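Local atomic coordinates of uncharacterized protein YqbN (Bacillus subtilis, PDB entry 3KLU), a protein that is of unknown function but probably acts as an XkdN-like chaperone in the assembly of phage-type tails. Residues D22-V28 with P43-A48; R53-L57 with R84-E88; R80-R84 with E107-E111. One frame throughout, in Å; residues are numbered along the deposited sequence.

Interaction 1 of 3, residues D22-V28 with P43-A48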
loop_
_atom_site.group_PDB
_atom_site.type_symbol
_atom_site.label_atom_id
_atom_site.label_comp_id
_atom_site.label_asym_id
_atom_site.label_seq_id
_atom_site.Cartn_x
_atom_site.Cartn_y
_atom_site.Cartn_z
ATOM N N ASP A 22 8.384 -9.770 -12.123
ATOM C CA ASP A 22 7.594 -8.697 -11.620
ATOM C C ASP A 22 7.465 -8.677 -10.125
ATOM O O ASP A 22 7.769 -9.653 -9.435
ATOM C CB ASP A 22 6.218 -8.687 -12.260
ATOM C CG ASP A 22 5.655 -7.273 -12.368
ATOM O OD1 ASP A 22 5.097 -6.747 -11.367
ATOM O OD2 ASP A 22 5.802 -6.679 -13.465
ATOM N N ALA A 23 7.009 -7.523 -9.649
ATOM C CA ALA A 23 6.795 -7.256 -8.239
ATOM C C ALA A 23 5.884 -8.249 -7.530
ATOM O O ALA A 23 4.850 -8.683 -8.033
ATOM C CB ALA A 23 6.254 -5.843 -8.051
ATOM N N GLU A 24 6.327 -8.588 -6.341
ATOM C CA GLU A 24 5.673 -9.486 -5.423
ATOM C C GLU A 24 4.165 -9.696 -5.389
ATOM O O GLU A 24 3.490 -10.021 -6.362
ATOM C CB GLU A 24 6.086 -9.064 -4.027
ATOM C CG GLU A 24 6.602 -7.603 -3.921
ATOM C CD GLU A 24 5.574 -6.557 -4.330
ATOM O OE1 GLU A 24 4.397 -6.935 -4.481
ATOM O OE2 GLU A 24 5.939 -5.367 -4.493
ATOM N N GLU A 25 3.718 -9.516 -4.158
ATOM C CA GLU A 25 2.383 -9.640 -3.602
ATOM C C GLU A 25 2.850 -10.360 -2.350
ATOM O O GLU A 25 2.914 -11.580 -2.284
ATOM C CB GLU A 25 1.456 -10.498 -4.447
ATOM C CG GLU A 25 0.498 -9.650 -5.267
ATOM C CD GLU A 25 -0.956 -10.099 -5.143
ATOM O OE1 GLU A 25 -1.238 -11.027 -4.351
ATOM O OE2 GLU A 25 -1.819 -9.518 -5.841
ATOM N N VAL A 26 3.263 -9.542 -1.390
ATOM C CA VAL A 26 3.812 -9.955 -0.115
ATOM C C VAL A 26 2.760 -9.910 1.000
ATOM O O VAL A 26 2.125 -8.871 1.225
ATOM C CB VAL A 26 4.963 -8.999 0.221
ATOM C CG1 VAL A 26 5.492 -9.240 1.603
ATOM C CG2 VAL A 26 6.054 -9.162 -0.812
ATOM N N GLU A 27 2.566 -11.029 1.697
ATOM C CA GLU A 27 1.603 -11.092 2.800
ATOM C C GLU A 27 2.317 -10.717 4.081
ATOM O O GLU A 27 3.404 -11.204 4.352
ATOM C CB GLU A 27 1.060 -12.489 2.967
ATOM C CG GLU A 27 -0.155 -12.827 2.171
ATOM C CD GLU A 27 -0.632 -14.229 2.530
ATOM O OE1 GLU A 27 -1.727 -14.636 2.079
ATOM O OE2 GLU A 27 0.111 -14.918 3.277
ATOM N N VAL A 28 1.681 -9.877 4.882
ATOM C CA VAL A 28 2.268 -9.398 6.123
ATOM C C VAL A 28 1.178 -9.262 7.162
ATOM O O VAL A 28 0.180 -8.560 6.934
ATOM C CB VAL A 28 2.873 -7.983 5.960
ATOM C CG1 VAL A 28 3.521 -7.561 7.248
ATOM C CG2 VAL A 28 3.858 -7.938 4.797
ATOM N N PRO A 43 -3.510 -11.796 7.203
ATOM C CA PRO A 43 -2.427 -10.866 6.842
ATOM C C PRO A 43 -2.805 -9.884 5.741
ATOM O O PRO A 43 -3.707 -10.140 4.945
ATOM C CB PRO A 43 -1.293 -11.796 6.405
ATOM C CG PRO A 43 -2.035 -12.943 5.780
ATOM C CD PRO A 43 -3.205 -13.163 6.717
ATOM N N PHE A 44 -2.127 -8.744 5.728
ATOM C CA PHE A 44 -2.358 -7.766 4.687
ATOM C C PHE A 44 -1.535 -8.236 3.495
ATOM O O PHE A 44 -0.475 -8.842 3.673
ATOM C CB PHE A 44 -1.816 -6.418 5.109
ATOM C CG PHE A 44 -2.776 -5.594 5.865
ATOM C CD1 PHE A 44 -3.645 -6.169 6.763
ATOM C CD2 PHE A 44 -2.768 -4.228 5.720
ATOM C CE1 PHE A 44 -4.514 -5.360 7.533
ATOM C CE2 PHE A 44 -3.625 -3.402 6.478
ATOM C CZ PHE A 44 -4.496 -3.972 7.384
ATOM N N ILE A 45 -2.029 -7.955 2.290
ATOM C CA ILE A 45 -1.312 -8.272 1.070
ATOM C C ILE A 45 -0.880 -6.956 0.435
ATOM O O ILE A 45 -1.731 -6.084 0.099
ATOM C CB ILE A 45 -2.181 -9.003 0.092
ATOM C CG1 ILE A 45 -2.613 -10.321 0.695
ATOM C CG2 ILE A 45 -1.395 -9.272 -1.205
ATOM C CD1 ILE A 45 -3.564 -11.085 -0.225
ATOM N N PHE A 46 0.439 -6.810 0.296
ATOM C CA PHE A 46 1.061 -5.630 -0.293
ATOM C C PHE A 46 1.622 -5.993 -1.663
ATOM O O PHE A 46 1.892 -7.175 -1.951
ATOM C CB PHE A 46 2.211 -5.111 0.568
ATOM C CG PHE A 46 1.787 -4.611 1.951
ATOM C CD1 PHE A 46 1.507 -5.512 2.984
ATOM C CD2 PHE A 46 1.764 -3.247 2.231
ATOM C CE1 PHE A 46 1.227 -5.049 4.276
ATOM C CE2 PHE A 46 1.482 -2.774 3.518
ATOM C CZ PHE A 46 1.217 -3.665 4.537
ATOM N N LYS A 47 1.761 -4.972 -2.506
ATOM C CA LYS A 47 2.313 -5.112 -3.844
ATOM C C LYS A 47 2.684 -3.722 -4.304
ATOM O O LYS A 47 1.811 -2.879 -4.481
ATOM C CB LYS A 47 1.294 -5.688 -4.814
ATOM C CG LYS A 47 1.868 -5.922 -6.206
ATOM C CD LYS A 47 0.736 -6.211 -7.191
ATOM C CE LYS A 47 1.264 -6.899 -8.420
ATOM N NZ LYS A 47 2.336 -6.032 -8.947
ATOM N N ALA A 48 3.984 -3.484 -4.462
ATOM C CA ALA A 48 4.511 -2.193 -4.915
ATOM C C ALA A 48 3.757 -1.598 -6.118
ATOM O O ALA A 48 3.290 -2.304 -7.026
ATOM C CB ALA A 48 5.999 -2.330 -5.273
#
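Val26 and Val28 pair with Phe46 and Phe44 in an antiparallel strand contact at one border of the small sheet, where strand 26-28 runs along the central strand 44-46. Four backbone hydrogen bonds make the ladder: Val26 and Phe46 exchange one in each direction, as do Val28 and Phe44, while Glu27 and Ile45 form the non-hydrogen-bonded pair between them. The link from Phe46 N to Val26 O is almost straight, at 179°.

The two faces differ in character. On one, Val28 lies across the Phe46 side chain at about a right angle, its CB 3.8 Å from Phe46 CE1; with CG of Phe46 anti to its own carbonyl carbon (chi1 -64°), the ring leans toward the N-terminal end of its own strand and reaches diagonally across to Val28. Trp126 and Ile133 of helix 120-133 cover this face. On the other, Glu27 and Ile45 lie side by side and point the same way, Glu27 CG 3.8 Å from Ile45 CG1, and the extended glutamate runs on past Pro43, with Glu27 CD 3.8 Å from Pro43 CG.

Beyond the strand ends, Ala48 N lies 2.7 Å from its acceptor Glu24 OE2, but this poorly ordered carboxylate crowds Lys47 in the model and its position is doubtful. The equally poorly ordered Asp22 makes a long salt bridge to Lys47. The antiparallel ladder, its valine and phenylalanine face against helix 120-133, is a two-layer alpha+beta packing.

Interaction 2 of 3, residues R53-L57 with R84-E88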
loop_
_atom_site.group_PDB
_atom_site.type_symbol
_atom_site.label_atom_id
_atom_site.label_comp_id
_atom_site.label_asym_id
_atom_site.label_seq_id
_atom_site.Cartn_x
_atom_site.Cartn_y
_atom_site.Cartn_z
ATOM N N ARG A 53 3.430 5.989 -11.027
ATOM C CA ARG A 53 2.321 6.276 -10.123
ATOM C C ARG A 53 2.717 7.029 -8.874
ATOM O O ARG A 53 1.949 7.845 -8.357
ATOM C CB ARG A 53 1.612 4.978 -9.733
ATOM C CG ARG A 53 0.411 5.216 -8.857
ATOM C CD ARG A 53 -0.551 6.288 -9.456
ATOM N NE ARG A 53 -1.697 6.483 -8.568
ATOM C CZ ARG A 53 -2.588 7.473 -8.645
ATOM N NH1 ARG A 53 -2.505 8.421 -9.580
ATOM N NH2 ARG A 53 -3.588 7.506 -7.772
ATOM N N ILE A 54 3.918 6.747 -8.377
ATOM C CA ILE A 54 4.408 7.412 -7.186
ATOM C C ILE A 54 4.637 8.875 -7.577
ATOM O O ILE A 54 4.558 9.802 -6.748
ATOM C CB ILE A 54 5.706 6.728 -6.708
ATOM C CG1 ILE A 54 5.372 5.306 -6.198
ATOM C CG2 ILE A 54 6.344 7.525 -5.624
ATOM C CD1 ILE A 54 6.546 4.315 -6.141
ATOM N N ASP A 55 4.904 9.085 -8.863
ATOM C CA ASP A 55 5.120 10.432 -9.347
ATOM C C ASP A 55 3.826 11.210 -9.362
ATOM O O ASP A 55 3.777 12.312 -8.845
ATOM C CB ASP A 55 5.730 10.417 -10.739
ATOM C CG ASP A 55 7.218 10.131 -10.713
ATOM O OD1 ASP A 55 7.882 10.555 -9.739
ATOM O OD2 ASP A 55 7.723 9.502 -11.667
ATOM N N GLU A 56 2.771 10.661 -9.948
ATOM C CA GLU A 56 1.530 11.409 -9.941
ATOM C C GLU A 56 1.081 11.667 -8.505
ATOM O O GLU A 56 0.429 12.667 -8.230
ATOM C CB GLU A 56 0.404 10.673 -10.634
ATOM C CG GLU A 56 0.793 9.690 -11.672
ATOM C CD GLU A 56 -0.441 8.989 -12.166
ATOM O OE1 GLU A 56 -0.371 7.808 -12.572
ATOM O OE2 GLU A 56 -1.502 9.639 -12.147
ATOM N N LEU A 57 1.405 10.769 -7.583
ATOM C CA LEU A 57 0.991 11.008 -6.214
ATOM C C LEU A 57 1.753 12.169 -5.609
ATOM O O LEU A 57 1.190 12.962 -4.844
ATOM C CB LEU A 57 1.177 9.758 -5.339
ATOM C CG LEU A 57 0.100 8.716 -5.644
ATOM C CD1 LEU A 57 0.411 7.378 -4.955
ATOM C CD2 LEU A 57 -1.272 9.302 -5.221
ATOM N N ARG A 84 -1.264 7.843 0.938
ATOM C CA ARG A 84 -1.875 7.472 -0.321
ATOM C C ARG A 84 -1.060 6.334 -0.936
ATOM O O ARG A 84 -1.622 5.409 -1.491
ATOM C CB ARG A 84 -1.905 8.657 -1.287
ATOM C CG ARG A 84 -2.310 9.989 -0.704
ATOM C CD ARG A 84 -3.786 10.280 -0.815
ATOM N NE ARG A 84 -4.350 9.918 -2.117
ATOM C CZ ARG A 84 -4.147 10.571 -3.255
ATOM N NH1 ARG A 84 -3.374 11.651 -3.292
ATOM N NH2 ARG A 84 -4.745 10.146 -4.366
ATOM N N ILE A 85 0.266 6.383 -0.833
ATOM C CA ILE A 85 1.096 5.313 -1.403
ATOM C C ILE A 85 0.735 3.960 -0.762
ATOM O O ILE A 85 0.572 2.915 -1.469
ATOM C CB ILE A 85 2.614 5.570 -1.163
ATOM C CG1 ILE A 85 3.073 6.836 -1.892
ATOM C CG2 ILE A 85 3.411 4.366 -1.630
ATOM C CD1 ILE A 85 4.568 7.193 -1.683
ATOM N N ALA A 86 0.626 3.985 0.573
ATOM C CA ALA A 86 0.291 2.800 1.359
ATOM C C ALA A 86 -1.075 2.244 0.955
ATOM O O ALA A 86 -1.222 1.028 0.733
ATOM C CB ALA A 86 0.302 3.141 2.879
ATOM N N VAL A 87 -2.073 3.127 0.866
ATOM C CA VAL A 87 -3.399 2.688 0.459
ATOM C C VAL A 87 -3.303 1.911 -0.863
ATOM O O VAL A 87 -3.810 0.815 -0.965
ATOM C CB VAL A 87 -4.361 3.909 0.308
ATOM C CG1 VAL A 87 -5.634 3.522 -0.528
ATOM C CG2 VAL A 87 -4.820 4.364 1.701
ATOM N N GLU A 88 -2.611 2.472 -1.856
ATOM C CA GLU A 88 -2.492 1.826 -3.171
ATOM C C GLU A 88 -1.513 0.610 -3.225
ATOM O O GLU A 88 -1.658 -0.320 -4.031
ATOM C CB GLU A 88 -2.155 2.903 -4.199
ATOM C CG GLU A 88 -3.343 3.842 -4.402
ATOM C CD GLU A 88 -3.058 4.991 -5.377
ATOM O OE1 GLU A 88 -2.160 4.859 -6.246
ATOM O OE2 GLU A 88 -3.746 6.032 -5.292
#
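Leu57 lays its CD2 methyl over one face of the Arg84 guanidinium, 3.4 Å above the plane and offset toward the rim, in a helix-helix contact where an apolar seam is bordered by a salt-bridge network. The short segments of helices 51-60 and 78-89 run roughly antiparallel, at 143°, with axes 10.8 Å apart. The same CD2 methyl also lies over a face of the Arg53 guanidinium, which places one leucine branch against two cationic groups. Its other branch, CD1, turns to the apolar seam and meets Ile85 CG1 at 4.1 Å; Ile54 touches the tip of Ile85 beside it, and Phe81 of helix 78-89 packs against both Ile54 and Leu57.

Arg84, folded at chi2 and chi3, turns its guanidinium face to Leu57; its charge is paired with Glu60, which would be expected to ease the proximity of the Arg53 guanidinium. Arg53 has carboxylates at two edges. Glu56, one turn along its own helix, takes a weak bond from NH1, and Glu88 spans from the facing helix, its OE2 also paired with Lys96. Such double pairing probably limits rotation of the Arg53 end group. The grip on Glu88 is side-on and nearly coplanar, the two planes only 12° apart: Arg53 NE meets the syn lone pair of Glu88 OE1 at 2.9 Å, and Arg53 NH2 reaches Glu88 OE2 at 2.9 Å.

Interaction 3 of 3, residues R80-R84 with E107-E111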
loop_
_atom_site.group_PDB
_atom_site.type_symbol
_atom_site.label_atom_id
_atom_site.label_comp_id
_atom_site.label_asym_id
_atom_site.label_seq_id
_atom_site.Cartn_x
_atom_site.Cartn_y
_atom_site.Cartn_z
ATOM N N ARG A 80 0.315 12.825 3.876
ATOM C CA ARG A 80 -0.741 12.468 2.975
ATOM C C ARG A 80 -0.227 11.662 1.793
ATOM O O ARG A 80 -0.841 10.694 1.364
ATOM C CB ARG A 80 -1.378 13.741 2.485
ATOM C CG ARG A 80 -2.542 13.522 1.639
ATOM C CD ARG A 80 -3.699 13.155 2.488
ATOM N NE ARG A 80 -4.817 12.786 1.639
ATOM C CZ ARG A 80 -5.966 12.310 2.091
ATOM N NH1 ARG A 80 -6.140 12.156 3.398
ATOM N NH2 ARG A 80 -6.921 11.976 1.229
ATOM N N PHE A 81 0.900 12.107 1.256
ATOM C CA PHE A 81 1.580 11.475 0.132
ATOM C C PHE A 81 1.890 10.019 0.456
ATOM O O PHE A 81 1.518 9.114 -0.289
ATOM C CB PHE A 81 2.872 12.247 -0.136
ATOM C CG PHE A 81 3.804 11.591 -1.102
ATOM C CD1 PHE A 81 3.363 11.182 -2.344
ATOM C CD2 PHE A 81 5.152 11.444 -0.780
ATOM C CE1 PHE A 81 4.248 10.637 -3.269
ATOM C CE2 PHE A 81 6.055 10.899 -1.693
ATOM C CZ PHE A 81 5.600 10.491 -2.950
ATOM N N TYR A 82 2.543 9.790 1.584
ATOM C CA TYR A 82 2.894 8.437 1.968
ATOM C C TYR A 82 1.686 7.560 2.253
ATOM O O TYR A 82 1.654 6.378 1.911
ATOM C CB TYR A 82 3.831 8.479 3.174
ATOM C CG TYR A 82 5.138 9.123 2.826
ATOM C CD1 TYR A 82 5.737 8.851 1.607
ATOM C CD2 TYR A 82 5.785 10.002 3.702
ATOM C CE1 TYR A 82 6.949 9.425 1.247
ATOM C CE2 TYR A 82 7.015 10.592 3.352
ATOM C CZ TYR A 82 7.586 10.287 2.110
ATOM O OH TYR A 82 8.793 10.816 1.698
ATOM N N ALA A 83 0.679 8.161 2.867
ATOM C CA ALA A 83 -0.519 7.428 3.210
ATOM C C ALA A 83 -1.172 6.950 1.919
ATOM O O ALA A 83 -1.593 5.787 1.813
ATOM C CB ALA A 83 -1.485 8.322 4.022
ATOM N N ARG A 84 -1.264 7.843 0.938
ATOM C CA ARG A 84 -1.875 7.472 -0.321
ATOM C C ARG A 84 -1.060 6.334 -0.936
ATOM O O ARG A 84 -1.622 5.409 -1.491
ATOM C CB ARG A 84 -1.905 8.657 -1.287
ATOM C CG ARG A 84 -2.310 9.989 -0.704
ATOM C CD ARG A 84 -3.786 10.280 -0.815
ATOM N NE ARG A 84 -4.350 9.918 -2.117
ATOM C CZ ARG A 84 -4.147 10.571 -3.255
ATOM N NH1 ARG A 84 -3.374 11.651 -3.292
ATOM N NH2 ARG A 84 -4.745 10.146 -4.366
ATOM N N GLU A 107 -15.336 8.745 2.914
ATOM C CA GLU A 107 -14.950 8.494 1.536
ATOM C C GLU A 107 -13.442 8.644 1.360
ATOM O O GLU A 107 -12.902 8.384 0.278
ATOM C CB GLU A 107 -15.700 9.443 0.613
ATOM C CG GLU A 107 -17.165 9.173 0.563
ATOM C CD GLU A 107 -17.484 7.814 -0.004
ATOM O OE1 GLU A 107 -17.018 7.503 -1.113
ATOM O OE2 GLU A 107 -18.204 7.049 0.663
ATOM N N ASP A 108 -12.771 9.044 2.433
ATOM C CA ASP A 108 -11.322 9.215 2.401
ATOM C C ASP A 108 -10.641 7.894 2.751
ATOM O O ASP A 108 -10.643 7.474 3.920
ATOM C CB ASP A 108 -10.894 10.279 3.390
ATOM C CG ASP A 108 -9.442 10.669 3.222
ATOM O OD1 ASP A 108 -8.786 10.133 2.298
ATOM O OD2 ASP A 108 -8.958 11.509 4.021
ATOM N N PRO A 109 -10.053 7.224 1.736
ATOM C CA PRO A 109 -9.368 5.944 1.905
ATOM C C PRO A 109 -8.286 5.994 2.980
ATOM O O PRO A 109 -8.027 4.989 3.645
ATOM C CB PRO A 109 -8.811 5.646 0.508
ATOM C CG PRO A 109 -9.703 6.450 -0.406
ATOM C CD PRO A 109 -9.896 7.723 0.355
ATOM N N VAL A 110 -7.665 7.147 3.169
ATOM C CA VAL A 110 -6.638 7.278 4.195
ATOM C C VAL A 110 -7.295 7.291 5.581
ATOM O O VAL A 110 -6.728 6.805 6.566
ATOM C CB VAL A 110 -5.824 8.578 4.004
ATOM C CG1 VAL A 110 -4.936 8.840 5.241
ATOM C CG2 VAL A 110 -4.963 8.464 2.720
ATOM N N GLU A 111 -8.500 7.825 5.657
ATOM C CA GLU A 111 -9.232 7.876 6.937
ATOM C C GLU A 111 -9.753 6.447 7.192
ATOM O O GLU A 111 -9.747 5.959 8.322
ATOM C CB GLU A 111 -10.394 8.892 6.826
ATOM C CG GLU A 111 -11.135 9.239 8.100
ATOM C CD GLU A 111 -10.233 9.569 9.265
ATOM O OE1 GLU A 111 -9.188 10.250 9.096
ATOM O OE2 GLU A 111 -10.598 9.143 10.383
#
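A helix N-cap is the element on which this contact turns: Asp108 sits just before helix 109-116, and its carboxylate both caps that helix and takes hold of Arg80 from helix 78-89. Within the cap, Val110 N donates a weak bond to Asp108 OD1, 3.3 Å away. The side chains of Arg80 and Asp108 extend toward each other from opposite directions, and the arginine grips end-on, with one terminal nitrogen for each oxygen. Arg80 NH2 lies 2.8 Å from Asp108 OD1, and Arg80 NH1 lies 3.0 Å from Asp108 OD2. The two bonds are not equivalent. OD2 offers its syn lone pair to a donor whose guanidinium plane contains it, whereas OD1 is met 33° out of the carboxylate plane, in keeping with the 41° twist between the two flat groups. OD1 thus serves two donors, the helix-end amide and the arginine, and the local positive charge together with the helix N terminus would be expected to favour the ionised carboxylate.

Val110 supplies the apolar half of the contact. Its CG2 methyl lies over a face of the Arg80 guanidinium, while CB is 3.6 Å from Arg80 NH1, so that the arginine end is held at its edge by the aspartate and covered on one face by the valine. With CG1 anti to the backbone N (chi1 169°), both valine methyls reach Ala83, CG1 and CG2 each 3.7 Å from Ala83 CB. Tyr123 of helix 120-133 touches both Ala83 and Val110, placing the contact where helix 78-89, the start of helix 109-116 and helix 120-133 converge.

Overall arrangement
Followed from the N terminus, the three contacts illustrate how a small fold is built in series from loops of 14 to 26 residues. Interaction 1 comes first, closing a 14-residue connection without helix or strand and forming the border of the sheet. Strand 44-46 then leads into helix 51-60, which interaction 2 ties to helix 78-89 across a connection that is partly unmodelled. Interaction 3 begins on that second helix and closes the next loop, through strand 90-92 and helix 98-103, at the start of helix 109-116. Interactions 2 and 3 share Arg84 and touch through Phe81 and Val87, their centres about 9 Å apart. The centres of interactions 1 and 3 lie about 19 Å apart, on opposite sides of the chain's centre.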